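Local coordinates for putative type III secretion protein YscO (Vibrio parahaemolyticus, PDB 4MH6) that is of unproven function but, as a YscO-family coiled-coil protein, probably takes part in type III secretion, at residues 68-79 / 96-107. Numbering follows the deposited sequence.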
loop_
_atom_site.group_PDB
_atom_site.type_symbol
_atom_site.label_atom_id
_atom_site.label_comp_id
_atom_site.label_asym_id
_atom_site.label_seq_id
_atom_site.Cartn_x
_atom_site.Cartn_y
_atom_site.Cartn_z
ATOM N N TYR A 68 2.888 24.028 18.670
ATOM C CA TYR A 68 1.944 24.263 19.737
ATOM C C TYR A 68 2.608 24.171 21.095
ATOM O O TYR A 68 2.391 25.007 21.968
ATOM C CB TYR A 68 0.798 23.254 19.659
ATOM C CG TYR A 68 -0.335 23.611 20.574
ATOM C CD1 TYR A 68 -1.312 24.494 20.158
ATOM C CD2 TYR A 68 -0.422 23.076 21.869
ATOM C CE1 TYR A 68 -2.358 24.837 20.989
ATOM C CE2 TYR A 68 -1.476 23.406 22.715
ATOM C CZ TYR A 68 -2.438 24.289 22.265
ATOM O OH TYR A 68 -3.493 24.652 23.057
ATOM N N HIS A 69 3.419 23.143 21.254
ATOM C CA HIS A 69 4.112 22.879 22.500
ATOM C C HIS A 69 4.824 24.109 23.075
ATOM O O HIS A 69 4.781 24.367 24.289
ATOM C CB HIS A 69 5.114 21.757 22.268
ATOM C CG HIS A 69 5.914 21.424 23.473
ATOM N ND1 HIS A 69 5.386 20.728 24.541
ATOM C CD2 HIS A 69 7.199 21.700 23.796
ATOM C CE1 HIS A 69 6.318 20.577 25.465
ATOM N NE2 HIS A 69 7.426 21.161 25.040
ATOM N N VAL A 70 5.472 24.861 22.185
ATOM C CA VAL A 70 6.206 26.065 22.558
ATOM C C VAL A 70 5.253 27.137 23.088
ATOM O O VAL A 70 5.512 27.755 24.115
ATOM C CB VAL A 70 7.005 26.623 21.354
ATOM C CG1 VAL A 70 7.785 27.851 21.762
ATOM C CG2 VAL A 70 7.970 25.581 20.830
ATOM N N TRP A 71 4.160 27.373 22.378
ATOM C CA TRP A 71 3.196 28.354 22.836
ATOM C C TRP A 71 2.571 27.877 24.137
ATOM O O TRP A 71 2.432 28.657 25.079
ATOM C CB TRP A 71 2.084 28.599 21.813
ATOM C CG TRP A 71 2.505 29.393 20.668
ATOM C CD1 TRP A 71 3.026 28.925 19.484
ATOM C CD2 TRP A 71 2.455 30.824 20.543
ATOM N NE1 TRP A 71 3.296 29.979 18.634
ATOM C CE2 TRP A 71 2.954 31.152 19.252
ATOM C CE3 TRP A 71 2.019 31.855 21.379
ATOM C CZ2 TRP A 71 3.037 32.465 18.787
ATOM C CZ3 TRP A 71 2.115 33.179 20.915
ATOM C CH2 TRP A 71 2.629 33.465 19.633
ATOM N N ARG A 72 2.218 26.596 24.187
ATOM C CA ARG A 72 1.558 26.042 25.353
ATOM C C ARG A 72 2.371 26.271 26.622
ATOM O O ARG A 72 1.815 26.697 27.639
ATOM C CB ARG A 72 1.250 24.570 25.123
ATOM C CG ARG A 72 0.271 23.954 26.117
ATOM C CD ARG A 72 0.929 23.464 27.372
ATOM N NE ARG A 72 1.894 22.434 27.043
ATOM C CZ ARG A 72 2.671 21.837 27.927
ATOM N NH1 ARG A 72 3.526 20.902 27.529
ATOM N NH2 ARG A 72 2.600 22.177 29.208
ATOM N N GLN A 73 3.680 26.019 26.556
ATOM C CA GLN A 73 4.534 26.223 27.712
ATOM C C GLN A 73 4.484 27.665 28.134
ATOM O O GLN A 73 4.288 27.963 29.307
ATOM C CB GLN A 73 5.974 25.829 27.423
ATOM C CG GLN A 73 6.192 24.333 27.361
ATOM C CD GLN A 73 7.632 23.950 27.029
ATOM O OE1 GLN A 73 8.200 23.050 27.644
ATOM N NE2 GLN A 73 8.230 24.644 26.067
ATOM N N GLU A 74 4.659 28.565 27.169
ATOM C CA GLU A 74 4.639 29.982 27.465
ATOM C C GLU A 74 3.325 30.477 28.037
ATOM O O GLU A 74 3.302 31.258 29.006
ATOM C CB GLU A 74 4.958 30.781 26.223
ATOM C CG GLU A 74 6.425 30.845 25.942
ATOM C CD GLU A 74 6.747 31.656 24.708
ATOM O OE1 GLU A 74 5.827 31.896 23.882
ATOM O OE2 GLU A 74 7.927 32.036 24.560
ATOM N N GLU A 75 2.244 30.030 27.419
ATOM C CA GLU A 75 0.907 30.430 27.800
ATOM C C GLU A 75 0.560 29.934 29.176
ATOM O O GLU A 75 -0.150 30.576 29.918
ATOM C CB GLU A 75 -0.085 29.930 26.744
ATOM C CG GLU A 75 0.110 30.622 25.397
ATOM C CD GLU A 75 -0.191 32.110 25.465
ATOM O OE1 GLU A 75 0.134 32.843 24.504
ATOM O OE2 GLU A 75 -0.753 32.550 26.482
ATOM N N GLU A 76 1.093 28.786 29.508
ATOM C CA GLU A 76 0.887 28.192 30.813
ATOM C C GLU A 76 1.681 28.968 31.882
ATOM O O GLU A 76 1.156 29.273 32.958
ATOM C CB GLU A 76 1.307 26.740 30.702
ATOM C CG GLU A 76 1.342 25.947 31.962
ATOM C CD GLU A 76 1.506 24.465 31.681
ATOM O OE1 GLU A 76 2.206 23.773 32.465
ATOM O OE2 GLU A 76 0.937 23.993 30.663
ATOM N N GLU A 77 2.926 29.328 31.575
ATOM C CA GLU A 77 3.747 30.090 32.511
ATOM C C GLU A 77 3.203 31.504 32.742
ATOM O O GLU A 77 3.327 32.065 33.832
ATOM C CB GLU A 77 5.184 30.150 32.022
ATOM C CG GLU A 77 5.848 28.779 31.995
ATOM C CD GLU A 77 7.259 28.804 31.442
ATOM O OE1 GLU A 77 7.809 27.709 31.194
ATOM O OE2 GLU A 77 7.813 29.915 31.249
ATOM N N ARG A 78 2.624 32.085 31.701
ATOM C CA ARG A 78 2.015 33.403 31.801
ATOM C C ARG A 78 0.869 33.379 32.799
ATOM O O ARG A 78 0.696 34.291 33.603
ATOM C CB ARG A 78 1.521 33.825 30.426
ATOM C CG ARG A 78 2.659 34.291 29.531
ATOM C CD ARG A 78 2.281 34.299 28.070
ATOM N NE ARG A 78 1.023 34.994 27.818
ATOM C CZ ARG A 78 0.896 36.301 27.667
ATOM N NH1 ARG A 78 1.947 37.102 27.759
ATOM N NH2 ARG A 78 -0.294 36.805 27.424
ATOM N N ARG A 79 0.104 32.305 32.763
ATOM C CA ARG A 79 -1.030 32.165 33.644
ATOM C C ARG A 79 -0.638 31.844 35.073
ATOM O O ARG A 79 -1.314 32.268 36.006
ATOM C CB ARG A 79 -2.006 31.158 33.058
ATOM C CG ARG A 79 -2.707 31.756 31.861
ATOM C CD ARG A 79 -3.497 30.719 31.106
ATOM N NE ARG A 79 -4.241 31.333 30.004
ATOM C CZ ARG A 79 -3.698 31.717 28.854
ATOM N NH1 ARG A 79 -2.385 31.599 28.642
ATOM N NH2 ARG A 79 -4.466 32.253 27.921
ATOM N N LEU A 96 -8.160 30.547 35.347
ATOM C CA LEU A 96 -6.815 30.425 34.812
ATOM C C LEU A 96 -6.415 28.942 34.786
ATOM O O LEU A 96 -5.798 28.489 33.818
ATOM C CB LEU A 96 -5.809 31.238 35.631
ATOM C CG LEU A 96 -5.958 32.769 35.544
ATOM C CD1 LEU A 96 -5.058 33.492 36.549
ATOM C CD2 LEU A 96 -5.694 33.265 34.124
ATOM N N ARG A 97 -6.763 28.192 35.838
ATOM C CA ARG A 97 -6.445 26.768 35.867
ATOM C C ARG A 97 -7.209 25.997 34.786
ATOM O O ARG A 97 -6.723 24.981 34.284
ATOM C CB ARG A 97 -6.737 26.133 37.223
ATOM C CG ARG A 97 -5.864 26.576 38.385
ATOM C CD ARG A 97 -6.017 25.556 39.496
ATOM N NE ARG A 97 -5.369 25.945 40.741
ATOM C CZ ARG A 97 -5.979 26.556 41.760
ATOM N NH1 ARG A 97 -5.291 26.852 42.858
ATOM N NH2 ARG A 97 -7.275 26.867 41.699
ATOM N N GLN A 98 -8.410 26.450 34.442
ATOM C CA GLN A 98 -9.136 25.766 33.392
ATOM C C GLN A 98 -8.530 26.101 32.037
ATOM O O GLN A 98 -8.506 25.267 31.132
ATOM C CB GLN A 98 -10.629 26.093 33.385
ATOM C CG GLN A 98 -11.308 25.300 32.281
ATOM C CD GLN A 98 -12.809 25.259 32.344
ATOM O OE1 GLN A 98 -13.429 24.449 31.640
ATOM N NE2 GLN A 98 -13.414 26.106 33.178
ATOM N N GLU A 99 -8.070 27.337 31.884
ATOM C CA GLU A 99 -7.454 27.742 30.626
ATOM C C GLU A 99 -6.230 26.886 30.367
ATOM O O GLU A 99 -6.002 26.469 29.240
ATOM C CB GLU A 99 -7.103 29.224 30.626
ATOM C CG GLU A 99 -8.315 30.104 30.433
ATOM C CD GLU A 99 -7.987 31.581 30.485
ATOM O OE1 GLU A 99 -6.902 31.938 30.989
ATOM O OE2 GLU A 99 -8.825 32.394 30.035
ATOM N N ILE A 100 -5.485 26.601 31.429
ATOM C CA ILE A 100 -4.302 25.767 31.350
ATOM C C ILE A 100 -4.698 24.357 30.920
ATOM O O ILE A 100 -4.085 23.762 30.023
ATOM C CB ILE A 100 -3.567 25.719 32.698
ATOM C CG1 ILE A 100 -2.845 27.035 32.923
ATOM C CG2 ILE A 100 -2.518 24.621 32.704
ATOM C CD1 ILE A 100 -2.197 27.163 34.285
ATOM N N ALA A 101 -5.726 23.837 31.566
ATOM C CA ALA A 101 -6.219 22.518 31.258
ATOM C C ALA A 101 -6.569 22.445 29.779
ATOM O O ALA A 101 -6.144 21.526 29.087
ATOM C CB ALA A 101 -7.441 22.205 32.115
ATOM N N LEU A 102 -7.315 23.428 29.286
ATOM C CA LEU A 102 -7.721 23.426 27.882
ATOM C C LEU A 102 -6.526 23.482 26.936
ATOM O O LEU A 102 -6.515 22.835 25.888
ATOM C CB LEU A 102 -8.714 24.564 27.607
ATOM C CG LEU A 102 -10.098 24.337 28.242
ATOM C CD1 LEU A 102 -10.939 25.603 28.280
ATOM C CD2 LEU A 102 -10.859 23.209 27.541
ATOM N N LEU A 103 -5.525 24.263 27.313
ATOM C CA LEU A 103 -4.305 24.384 26.536
ATOM C C LEU A 103 -3.600 23.033 26.470
ATOM O O LEU A 103 -3.100 22.638 25.424
ATOM C CB LEU A 103 -3.376 25.421 27.178
ATOM C CG LEU A 103 -3.783 26.887 27.023
ATOM C CD1 LEU A 103 -2.961 27.784 27.928
ATOM C CD2 LEU A 103 -3.656 27.334 25.580
ATOM N N ARG A 104 -3.557 22.339 27.596
ATOM C CA ARG A 104 -2.939 21.030 27.663
ATOM C C ARG A 104 -3.742 19.942 26.943
ATOM O O ARG A 104 -3.157 19.007 26.386
ATOM C CB ARG A 104 -2.742 20.636 29.112
ATOM C CG ARG A 104 -1.688 21.439 29.805
ATOM C CD ARG A 104 -1.756 21.159 31.269
ATOM N NE ARG A 104 -0.694 21.809 32.015
ATOM C CZ ARG A 104 -0.580 21.762 33.339
ATOM N NH1 ARG A 104 -1.481 21.112 34.057
ATOM N NH2 ARG A 104 0.431 22.377 33.944
ATOM N N GLU A 105 -5.067 20.036 26.987
ATOM C CA GLU A 105 -5.903 19.055 26.303
ATOM C C GLU A 105 -5.674 19.134 24.810
ATOM O O GLU A 105 -5.680 18.127 24.114
ATOM C CB GLU A 105 -7.396 19.289 26.554
ATOM C CG GLU A 105 -7.891 18.958 27.951
ATOM C CD GLU A 105 -9.398 19.131 28.093
ATOM O OE1 GLU A 105 -10.094 19.298 27.060
ATOM O OE2 GLU A 105 -9.904 19.092 29.239
ATOM N N ARG A 106 -5.507 20.354 24.323
ATOM C CA ARG A 106 -5.301 20.587 22.912
ATOM C C ARG A 106 -3.986 19.977 22.474
ATOM O O ARG A 106 -3.878 19.443 21.390
ATOM C CB ARG A 106 -5.350 22.080 22.645
ATOM C CG ARG A 106 -5.083 22.497 21.226
ATOM C CD ARG A 106 -5.954 21.751 20.237
ATOM N NE ARG A 106 -5.736 22.293 18.904
ATOM C CZ ARG A 106 -6.138 21.720 17.773
ATOM N NH1 ARG A 106 -5.867 22.320 16.615
ATOM N NH2 ARG A 106 -6.779 20.547 17.785
ATOM N N GLU A 107 -2.987 20.037 23.337
ATOM C CA GLU A 107 -1.703 19.458 23.009
ATOM C C GLU A 107 -1.850 17.962 23.034
ATOM O O GLU A 107 -1.296 17.277 22.193
ATOM C CB GLU A 107 -0.600 19.937 23.966
ATOM C CG GLU A 107 0.748 19.286 23.697
ATOM C CD GLU A 107 1.907 20.020 24.332
ATOM O OE1 GLU A 107 2.896 19.381 24.738
ATOM O OE2 GLU A 107 1.838 21.252 24.439
#
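Segments 68-79 and 96-107 run antiparallel, their axes 9.8 Å apart at closest and 172° between directions, with Arg72 level with Leu103 and Glu76 with Ile100. Leu103 enters as a knob among Tyr68, Arg72, Glu75 and Arg79; its CD1 lies 3.8 Å from Glu75 CB and also sits over one face of the Arg79 guanidinium, toward its rim. Arg79 is the reciprocal knob, its extended chain lodged among Leu96, Glu99, Ile100 and Leu103. Its NE makes a salt bridge to Glu99 OE1 (2.9 Å), which lies in the guanidinium plane, though NE stands above that of the carboxylate; NH1 turns back along its own helix to the carboxylate and carbonyl oxygen of Glu75. Toward the other end, Glu107 reaches across with CG anti to the backbone N (chi1 177°) and the chain extended beyond it. Arg72, bent at chi2 and chi3, holds this carboxylate side-on, NE to OE2 at 2.9 Å and NH1 to OE1 at 3.2 Å, the two planes 60° apart. His69 ND1 meets the same OE1 at 2.8 Å, nearly straight and on the syn side, from the opposite face to Arg72 NH1; Lys111 adds a further salt bridge to this oxygen. The Tyr68 ring stands almost perpendicular to the Glu107 carboxylate, its edge directed at the carbonyl oxygen of Leu103. Arg104 holds Glu76 in the same two-nitrogen fashion, NH2 2.7 Å from OE1 and NE on OE2, which Arg72 NH2 reaches from the opposite face to NE. One carboxylate thus joins Arg72 to Arg104. Near the turn joining helices 18-84 and 90-167, the antiparallel coiled-coil hairpin therefore combines knobs-into-holes packing with linked ion pairs, a polar seam whose acidic and basic groups would probably largely offset one another.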